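Local coordinates for VIN1 (Oscarella pearsei, PDB 6BFI), which binds actin filaments and may play a role in cell-cell adhesion, as a member of the vinculin/alpha-catenin family, at residues V25-Q30 against L36-T41; A155-F160 against S207-C212; K366-R371 against A421-S426. All blocks are in the same frame, centred on the assembly; numbering follows the deposited sequence.

Contact 1: residues V25-Q30 against L36-T41; sequences VLFHEQ and LKEDLT
The ring of F27 packs against the side chain of E38, whose CG rests 3.5 Å from CE1 of F27. Beyond it the carboxylate leans over the same aromatic group: OE2 of E38 stands over one face, offset toward the rim and 3.7 Å from CZ of F27, with the carboxylate and ring planes 59° apart. A bend at chi2 (-63°) folds the glutamate chain over the ring. Nearer the backbone, CB of F27 meets CD2 of L40 at 3.6 Å. At the other end of the contact Q30 and L36 run side by side, NE2 of Q30 lying 4.2 Å from CB of L36. Behind this first shell, the K37 ammonium bonds to L95 O and Q99 OE1, tying segment 36-41 to the end of helix 68-97 and to Q99 just beyond it, and L40 also packs on L95 and L24. D39 then caps the start of helix 41-59: its OD1 accepts from T41 OG1 at 3.0 Å and, weakly, from T41 N. The connection is thus a loop between two consecutive helices, at the protein surface, held against helix 8-32 by van der Waals packing, carbon on carbon for the most part, with the E38 carboxylate over the ring.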
loop_
_atom_site.group_PDB
_atom_site.type_symbol
_atom_site.label_atom_id
_atom_site.label_comp_id
_atom_site.label_asym_id
_atom_site.label_seq_id
_atom_site.Cartn_x
_atom_site.Cartn_y
_atom_site.Cartn_z
ATOM N N VAL A 25 -17.264 28.093 22.812
ATOM C CA VAL A 25 -16.461 27.762 23.987
ATOM C C VAL A 25 -15.308 28.749 24.145
ATOM O O VAL A 25 -15.008 29.207 25.257
ATOM C CB VAL A 25 -15.960 26.308 23.897
ATOM C CG1 VAL A 25 -15.039 25.989 25.065
ATOM C CG2 VAL A 25 -17.138 25.346 23.864
ATOM N N LEU A 26 -14.653 29.103 23.034
ATOM C CA LEU A 26 -13.529 30.032 23.097
ATOM C C LEU A 26 -13.964 31.402 23.608
ATOM O O LEU A 26 -13.244 32.039 24.383
ATOM C CB LEU A 26 -12.873 30.160 21.722
ATOM C CG LEU A 26 -12.224 28.921 21.097
ATOM C CD1 LEU A 26 -11.770 29.218 19.673
ATOM C CD2 LEU A 26 -11.059 28.435 21.939
ATOM N N PHE A 27 -15.134 31.877 23.173
ATOM C CA PHE A 27 -15.653 33.147 23.672
ATOM C C PHE A 27 -16.004 33.056 25.150
ATOM O O PHE A 27 -15.718 33.984 25.922
ATOM C CB PHE A 27 -16.881 33.568 22.866
ATOM C CG PHE A 27 -16.560 34.341 21.621
ATOM C CD1 PHE A 27 -15.643 35.376 21.644
ATOM C CD2 PHE A 27 -17.185 34.032 20.423
ATOM C CE1 PHE A 27 -15.354 36.089 20.494
ATOM C CE2 PHE A 27 -16.897 34.738 19.270
ATOM C CZ PHE A 27 -15.982 35.767 19.305
ATOM N N HIS A 28 -16.637 31.954 25.562
ATOM C CA HIS A 28 -16.981 31.796 26.971
ATOM C C HIS A 28 -15.739 31.824 27.848
ATOM O O HIS A 28 -15.748 32.424 28.928
ATOM C CB HIS A 28 -17.751 30.499 27.197
ATOM C CG HIS A 28 -18.049 30.228 28.637
ATOM N ND1 HIS A 28 -18.839 31.058 29.402
ATOM C CD2 HIS A 28 -17.648 29.228 29.458
ATOM C CE1 HIS A 28 -18.922 30.576 30.629
ATOM N NE2 HIS A 28 -18.207 29.466 30.690
ATOM N N GLU A 29 -14.660 31.172 27.411
ATOM C CA GLU A 29 -13.420 31.254 28.171
ATOM C C GLU A 29 -12.743 32.610 28.019
ATOM O O GLU A 29 -11.957 32.998 28.890
ATOM C CB GLU A 29 -12.467 30.134 27.757
ATOM C CG GLU A 29 -12.809 28.790 28.381
ATOM C CD GLU A 29 -11.583 27.932 28.625
ATOM O OE1 GLU A 29 -11.614 26.733 28.275
ATOM O OE2 GLU A 29 -10.585 28.461 29.161
ATOM N N GLN A 30 -13.037 33.338 26.939
ATOM C CA GLN A 30 -12.501 34.683 26.777
ATOM C C GLN A 30 -13.139 35.654 27.761
ATOM O O GLN A 30 -12.479 36.592 28.222
ATOM C CB GLN A 30 -12.710 35.155 25.339
ATOM C CG GLN A 30 -12.182 36.546 25.039
ATOM C CD GLN A 30 -12.245 36.879 23.562
ATOM O OE1 GLN A 30 -11.882 36.062 22.713
ATOM N NE2 GLN A 30 -12.714 38.082 23.244
ATOM N N LEU A 36 -12.849 40.208 27.458
ATOM C CA LEU A 36 -13.892 41.038 26.864
ATOM C C LEU A 36 -15.205 40.269 26.792
ATOM O O LEU A 36 -15.256 39.167 26.236
ATOM C CB LEU A 36 -13.484 41.520 25.470
ATOM C CG LEU A 36 -14.498 42.410 24.747
ATOM C CD1 LEU A 36 -14.980 43.532 25.653
ATOM C CD2 LEU A 36 -13.895 42.977 23.476
ATOM N N LYS A 37 -16.270 40.838 27.352
ATOM C CA LYS A 37 -17.572 40.179 27.359
ATOM C C LYS A 37 -18.149 40.158 25.950
ATOM O O LYS A 37 -18.437 41.212 25.371
ATOM C CB LYS A 37 -18.519 40.896 28.318
ATOM C CG LYS A 37 -19.859 40.204 28.499
ATOM C CD LYS A 37 -19.687 38.833 29.132
ATOM C CE LYS A 37 -21.026 38.151 29.345
ATOM N NZ LYS A 37 -20.864 36.801 29.952
ATOM N N GLU A 38 -18.321 38.962 25.398
ATOM C CA GLU A 38 -18.855 38.781 24.058
ATOM C C GLU A 38 -20.276 38.242 24.142
ATOM O O GLU A 38 -20.548 37.314 24.912
ATOM C CB GLU A 38 -17.977 37.830 23.243
ATOM C CG GLU A 38 -17.249 38.496 22.087
ATOM C CD GLU A 38 -18.197 39.063 21.049
ATOM O OE1 GLU A 38 -18.543 40.258 21.146
ATOM O OE2 GLU A 38 -18.601 38.308 20.138
ATOM N N ASP A 39 -21.176 38.826 23.353
ATOM C CA ASP A 39 -22.556 38.363 23.292
ATOM C C ASP A 39 -22.644 37.173 22.344
ATOM O O ASP A 39 -22.376 37.306 21.144
ATOM C CB ASP A 39 -23.478 39.491 22.837
ATOM C CG ASP A 39 -24.937 39.076 22.804
ATOM O OD1 ASP A 39 -25.319 38.170 23.575
ATOM O OD2 ASP A 39 -25.703 39.658 22.006
ATOM N N LEU A 40 -23.019 36.014 22.880
ATOM C CA LEU A 40 -23.063 34.777 22.112
ATOM C C LEU A 40 -24.339 34.621 21.296
ATOM O O LEU A 40 -24.488 33.606 20.604
ATOM C CB LEU A 40 -22.905 33.582 23.055
ATOM C CG LEU A 40 -21.737 33.698 24.036
ATOM C CD1 LEU A 40 -21.705 32.522 24.998
ATOM C CD2 LEU A 40 -20.429 33.808 23.275
ATOM N N THR A 41 -25.250 35.592 21.352
ATOM C CA THR A 41 -26.540 35.453 20.679
ATOM C C THR A 41 -26.428 35.246 19.173
ATOM O O THR A 41 -27.120 34.357 18.648
ATOM C CB THR A 41 -27.422 36.664 21.011
ATOM O OG1 THR A 41 -27.682 36.697 22.420
ATOM C CG2 THR A 41 -28.745 36.587 20.259
#

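Contact 2: residues A155-F160 against S207-C212; sequences ADLATF and SSIRVC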
loop_
_atom_site.group_PDB
_atom_site.type_symbol
_atom_site.label_atom_id
_atom_site.label_comp_id
_atom_site.label_asym_id
_atom_site.label_seq_id
_atom_site.Cartn_x
_atom_site.Cartn_y
_atom_site.Cartn_z
ATOM N N ALA A 155 -30.864 -22.646 -23.050
ATOM C CA ALA A 155 -32.093 -21.917 -22.760
ATOM C C ALA A 155 -32.096 -21.414 -21.320
ATOM O O ALA A 155 -32.437 -20.252 -21.056
ATOM C CB ALA A 155 -33.309 -22.807 -23.027
ATOM N N ASP A 156 -31.711 -22.279 -20.377
ATOM C CA ASP A 156 -31.588 -21.854 -18.986
ATOM C C ASP A 156 -30.515 -20.785 -18.830
ATOM O O ASP A 156 -30.664 -19.861 -18.023
ATOM C CB ASP A 156 -31.280 -23.053 -18.089
ATOM C CG ASP A 156 -32.465 -23.983 -17.928
ATOM O OD1 ASP A 156 -33.608 -23.540 -18.170
ATOM O OD2 ASP A 156 -32.254 -25.157 -17.553
ATOM N N LEU A 157 -29.422 -20.895 -19.590
ATOM C CA LEU A 157 -28.394 -19.860 -19.553
ATOM C C LEU A 157 -28.903 -18.552 -20.142
ATOM O O LEU A 157 -28.494 -17.472 -19.700
ATOM C CB LEU A 157 -27.144 -20.336 -20.295
ATOM C CG LEU A 157 -25.977 -19.359 -20.450
ATOM C CD1 LEU A 157 -25.569 -18.766 -19.107
ATOM C CD2 LEU A 157 -24.795 -20.055 -21.110
ATOM N N ALA A 158 -29.802 -18.626 -21.125
ATOM C CA ALA A 158 -30.377 -17.413 -21.695
ATOM C C ALA A 158 -31.286 -16.714 -20.692
ATOM O O ALA A 158 -31.133 -15.514 -20.431
ATOM C CB ALA A 158 -31.140 -17.744 -22.979
ATOM N N THR A 159 -32.237 -17.452 -20.111
ATOM C CA THR A 159 -33.153 -16.851 -19.145
ATOM C C THR A 159 -32.405 -16.351 -17.913
ATOM O O THR A 159 -32.615 -15.220 -17.456
ATOM C CB THR A 159 -34.226 -17.861 -18.741
ATOM O OG1 THR A 159 -33.618 -18.940 -18.021
ATOM C CG2 THR A 159 -34.928 -18.414 -19.977
ATOM N N PHE A 160 -31.529 -17.193 -17.358
ATOM C CA PHE A 160 -30.710 -16.789 -16.219
ATOM C C PHE A 160 -29.896 -15.544 -16.542
ATOM O O PHE A 160 -29.779 -14.639 -15.709
ATOM C CB PHE A 160 -29.797 -17.946 -15.808
ATOM C CG PHE A 160 -28.604 -17.527 -14.993
ATOM C CD1 PHE A 160 -28.708 -17.353 -13.624
ATOM C CD2 PHE A 160 -27.369 -17.328 -15.598
ATOM C CE1 PHE A 160 -27.609 -16.975 -12.875
ATOM C CE2 PHE A 160 -26.270 -16.953 -14.854
ATOM C CZ PHE A 160 -26.389 -16.775 -13.492
ATOM N N SER A 207 -19.491 -17.857 -19.859
ATOM C CA SER A 207 -18.694 -18.722 -20.723
ATOM C C SER A 207 -18.537 -20.112 -20.115
ATOM O O SER A 207 -18.797 -21.126 -20.778
ATOM C CB SER A 207 -17.330 -18.084 -20.982
ATOM O OG SER A 207 -16.550 -18.885 -21.849
ATOM N N SER A 208 -18.126 -20.177 -18.845
ATOM C CA SER A 208 -17.976 -21.465 -18.173
ATOM C C SER A 208 -19.285 -22.244 -18.171
ATOM O O SER A 208 -19.294 -23.464 -18.391
ATOM C CB SER A 208 -17.471 -21.254 -16.745
ATOM O OG SER A 208 -18.368 -20.449 -16.000
ATOM N N ILE A 209 -20.406 -21.554 -17.934
ATOM C CA ILE A 209 -21.710 -22.205 -18.030
ATOM C C ILE A 209 -21.912 -22.786 -19.423
ATOM O O ILE A 209 -22.419 -23.905 -19.580
ATOM C CB ILE A 209 -22.835 -21.218 -17.669
ATOM C CG1 ILE A 209 -22.692 -20.736 -16.230
ATOM C CG2 ILE A 209 -24.188 -21.872 -17.856
ATOM C CD1 ILE A 209 -23.660 -19.637 -15.879
ATOM N N ARG A 210 -21.516 -22.037 -20.456
ATOM C CA ARG A 210 -21.654 -22.533 -21.820
ATOM C C ARG A 210 -20.871 -23.828 -22.020
ATOM O O ARG A 210 -21.390 -24.790 -22.606
ATOM C CB ARG A 210 -21.204 -21.459 -22.810
ATOM C CG ARG A 210 -21.664 -21.673 -24.238
ATOM C CD ARG A 210 -22.016 -20.338 -24.874
ATOM N NE ARG A 210 -23.218 -19.763 -24.276
ATOM C CZ ARG A 210 -23.531 -18.471 -24.313
ATOM N NH1 ARG A 210 -22.722 -17.606 -24.910
ATOM N NH2 ARG A 210 -24.650 -18.040 -23.744
ATOM N N VAL A 211 -19.630 -23.885 -21.522
ATOM C CA VAL A 211 -18.876 -25.130 -21.683
ATOM C C VAL A 211 -19.535 -26.261 -20.901
ATOM O O VAL A 211 -19.498 -27.420 -21.332
ATOM C CB VAL A 211 -17.388 -24.965 -21.295
ATOM C CG1 VAL A 211 -16.987 -23.503 -21.218
ATOM C CG2 VAL A 211 -17.055 -25.707 -20.000
ATOM N N CYS A 212 -20.165 -25.959 -19.760
ATOM C CA CYS A 212 -20.882 -27.010 -19.038
ATOM C C CYS A 212 -22.055 -27.540 -19.857
ATOM O O CYS A 212 -22.264 -28.760 -19.947
ATOM C CB CYS A 212 -21.361 -26.487 -17.684
ATOM S SG CYS A 212 -20.034 -26.135 -16.502
#
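Helices 154-178 and 185-215 run nearly antiparallel here, the axes of segments 155-160 and 207-212 approaching to 10.5 Å at 160°, with L157 and I209 closest in backbone register. L157 buries more surface here than any other residue of the two segments. Its CG stands anti to the backbone N (chi1 176°), which carries both methyls to I209 and one of them on to R210. CD1 of L157 meets CG2 of I209 at 3.6 Å, the two side chains crossing at a slant, and also lies 3.9 Å from CD1 of I209. CD2 also meets R210: CD2 of L157 is 3.3 Å from NH2 of R210 and 3.5 Å from its NE. The arginine reaches this place through bends at chi2 and chi3, which bring its guanidinium back to the leucine, the two side chains crossing at about a right angle; this is close packing of a methyl against a charged group, and E154 offers that group a long, weak ion pair. One turn beyond L157, F160 adds a lighter contact, its CE2 3.9 Å from CD1 of I209. That isoleucine methyl therefore touches both the leucine and the phenylalanine. On helix 154-178, T159 OG1 donates to D156 O at 3.1 Å from above the carbonyl plane, sharing that oxygen with F160 N. The packing is that of neighbouring antiparallel helices in an all-helical bundle. A148 and I151, in the loop before helix 154-178, touch both F160 and I209, and Y144 brings its ring to that of F160. Helix 224-249 packs on I209 and C212 through R231 and A227, while Y471 of helix 466-493 lies against S207, S208 and V211.

Contact 3: residues K366-R371 against A421-S426; sequences KALAER and AELVAS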
loop_
_atom_site.group_PDB
_atom_site.type_symbol
_atom_site.label_atom_id
_atom_site.label_comp_id
_atom_site.label_asym_id
_atom_site.label_seq_id
_atom_site.Cartn_x
_atom_site.Cartn_y
_atom_site.Cartn_z
ATOM N N LYS A 366 21.263 -8.457 -4.191
ATOM C CA LYS A 366 21.725 -9.245 -5.330
ATOM C C LYS A 366 21.072 -10.622 -5.347
ATOM O O LYS A 366 20.743 -11.146 -6.419
ATOM C CB LYS A 366 23.250 -9.365 -5.298
ATOM C CG LYS A 366 23.862 -9.864 -6.600
ATOM C CD LYS A 366 25.341 -9.502 -6.689
ATOM C CE LYS A 366 25.864 -9.643 -8.113
ATOM N NZ LYS A 366 27.233 -9.071 -8.276
ATOM N N ALA A 367 20.865 -11.219 -4.172
ATOM C CA ALA A 367 20.224 -12.528 -4.112
ATOM C C ALA A 367 18.772 -12.447 -4.561
ATOM O O ALA A 367 18.296 -13.320 -5.301
ATOM C CB ALA A 367 20.324 -13.101 -2.700
ATOM N N LEU A 368 18.052 -11.407 -4.132
ATOM C CA LEU A 368 16.673 -11.249 -4.589
ATOM C C LEU A 368 16.613 -11.014 -6.094
ATOM O O LEU A 368 15.778 -11.607 -6.792
ATOM C CB LEU A 368 15.990 -10.107 -3.835
ATOM C CG LEU A 368 15.194 -10.525 -2.597
ATOM C CD1 LEU A 368 16.092 -11.212 -1.577
ATOM C CD2 LEU A 368 14.488 -9.325 -1.983
ATOM N N ALA A 369 17.500 -10.161 -6.614
ATOM C CA ALA A 369 17.554 -9.949 -8.057
ATOM C C ALA A 369 17.893 -11.235 -8.799
ATOM O O ALA A 369 17.457 -11.426 -9.940
ATOM C CB ALA A 369 18.567 -8.857 -8.394
ATOM N N GLU A 370 18.660 -12.130 -8.170
ATOM C CA GLU A 370 18.983 -13.402 -8.805
ATOM C C GLU A 370 17.775 -14.330 -8.823
ATOM O O GLU A 370 17.500 -14.983 -9.838
ATOM C CB GLU A 370 20.162 -14.060 -8.088
ATOM C CG GLU A 370 20.967 -15.006 -8.962
ATOM C CD GLU A 370 21.993 -15.801 -8.178
ATOM O OE1 GLU A 370 21.742 -16.084 -6.988
ATOM O OE2 GLU A 370 23.049 -16.143 -8.752
ATOM N N ARG A 371 17.040 -14.400 -7.708
ATOM C CA ARG A 371 15.794 -15.161 -7.692
ATOM C C ARG A 371 14.842 -14.673 -8.774
ATOM O O ARG A 371 14.213 -15.480 -9.468
ATOM C CB ARG A 371 15.130 -15.065 -6.319
ATOM C CG ARG A 371 15.585 -16.123 -5.324
ATOM C CD ARG A 371 14.998 -17.490 -5.649
ATOM N NE ARG A 371 13.545 -17.512 -5.505
ATOM C CZ ARG A 371 12.906 -17.801 -4.375
ATOM N NH1 ARG A 371 13.594 -18.097 -3.279
ATOM N NH2 ARG A 371 11.578 -17.793 -4.338
ATOM N N ALA A 421 7.596 -13.638 -5.309
ATOM C CA ALA A 421 6.923 -12.388 -4.972
ATOM C C ALA A 421 6.849 -12.195 -3.462
ATOM O O ALA A 421 7.046 -11.081 -2.960
ATOM C CB ALA A 421 5.525 -12.359 -5.590
ATOM N N GLU A 422 6.588 -13.274 -2.717
ATOM C CA GLU A 422 6.542 -13.170 -1.262
ATOM C C GLU A 422 7.910 -12.817 -0.687
ATOM O O GLU A 422 8.005 -12.011 0.249
ATOM C CB GLU A 422 6.025 -14.474 -0.656
ATOM C CG GLU A 422 6.098 -14.520 0.863
ATOM C CD GLU A 422 5.263 -13.437 1.520
ATOM O OE1 GLU A 422 4.129 -13.194 1.054
ATOM O OE2 GLU A 422 5.744 -12.823 2.500
ATOM N N LEU A 423 8.977 -13.409 -1.230
ATOM C CA LEU A 423 10.322 -13.094 -0.757
ATOM C C LEU A 423 10.654 -11.628 -0.999
ATOM O O LEU A 423 11.173 -10.943 -0.113
ATOM C CB LEU A 423 11.352 -13.993 -1.444
ATOM C CG LEU A 423 12.815 -13.680 -1.119
ATOM C CD1 LEU A 423 13.099 -13.905 0.358
ATOM C CD2 LEU A 423 13.761 -14.505 -1.976
ATOM N N VAL A 424 10.361 -11.132 -2.203
ATOM C CA VAL A 424 10.604 -9.725 -2.510
ATOM C C VAL A 424 9.803 -8.830 -1.574
ATOM O O VAL A 424 10.309 -7.819 -1.072
ATOM C CB VAL A 424 10.279 -9.441 -3.989
ATOM C CG1 VAL A 424 10.120 -7.950 -4.225
ATOM C CG2 VAL A 424 11.369 -10.008 -4.881
ATOM N N ALA A 425 8.546 -9.196 -1.313
ATOM C CA ALA A 425 7.715 -8.398 -0.421
ATOM C C ALA A 425 8.244 -8.413 1.007
ATOM O O ALA A 425 8.034 -7.452 1.757
ATOM C CB ALA A 425 6.271 -8.903 -0.459
ATOM N N SER A 426 8.936 -9.483 1.401
ATOM C CA SER A 426 9.421 -9.602 2.771
ATOM C C SER A 426 10.831 -9.061 2.972
ATOM O O SER A 426 11.198 -8.759 4.112
ATOM C CB SER A 426 9.386 -11.065 3.222
ATOM O OG SER A 426 8.058 -11.492 3.462
#
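L368 reaches across to helix 399-427 with both methyls. Its CD1 lies 4.1 Å from CD2 of L423, the two leucines crossing at a slant, while CD2 of L368 settles against the backbone, 3.9 Å from CA of V424. V305 and I494 also touch L368, and an alanine here would probably open a gap between helix 344-375 and the L423-V424 side of its partner and leave CD2 of L423 without its leucine neighbour. The helices themselves run antiparallel, the axes of segments 366-371 and 421-426 10.3 Å apart and crossing at -159°, as neighbours in the helical bundles from which vinculin-family proteins are built. One turn further on comes R371. Bends at chi2 (-74°) and chi3 (-65°) fold its chain so that one face of the guanidinium receives CD2 of L423, which is 3.8 Å from NH1 of R371. This methyl therefore meets both L368 and the arginine. The charged group is buried, but its nitrogens are engaged elsewhere: NE forms a salt bridge with D375, NH2 bonds to T420 OG1 on the partner helix and NH1 to L308 O. These bonds probably fix the rotation of the guanidinium plane, although R416 brings a like charge close to NE.

Overall arrangement
The three contacts follow one another along the chain and touch nowhere, even contacts 2 and 3, the closest pair, having centres 43 Å apart. Contact 1 lies at the surface and joins a helix to the loop that follows it, whereas contacts 2 and 3 are buried and each join two antiparallel helices about fifty residues apart in sequence. Leucine against aliphatic side chains and an arginine recurs in both buried contacts, but the arginine of contact 3 is buried and held by several polar partners, while that of contact 2 is partly exposed and has a weak ion pair. Contact 1 instead lays the glutamate chain and its carboxylate over an aromatic ring. Contacts 1 and 3 flank the chain's centre from opposite sides.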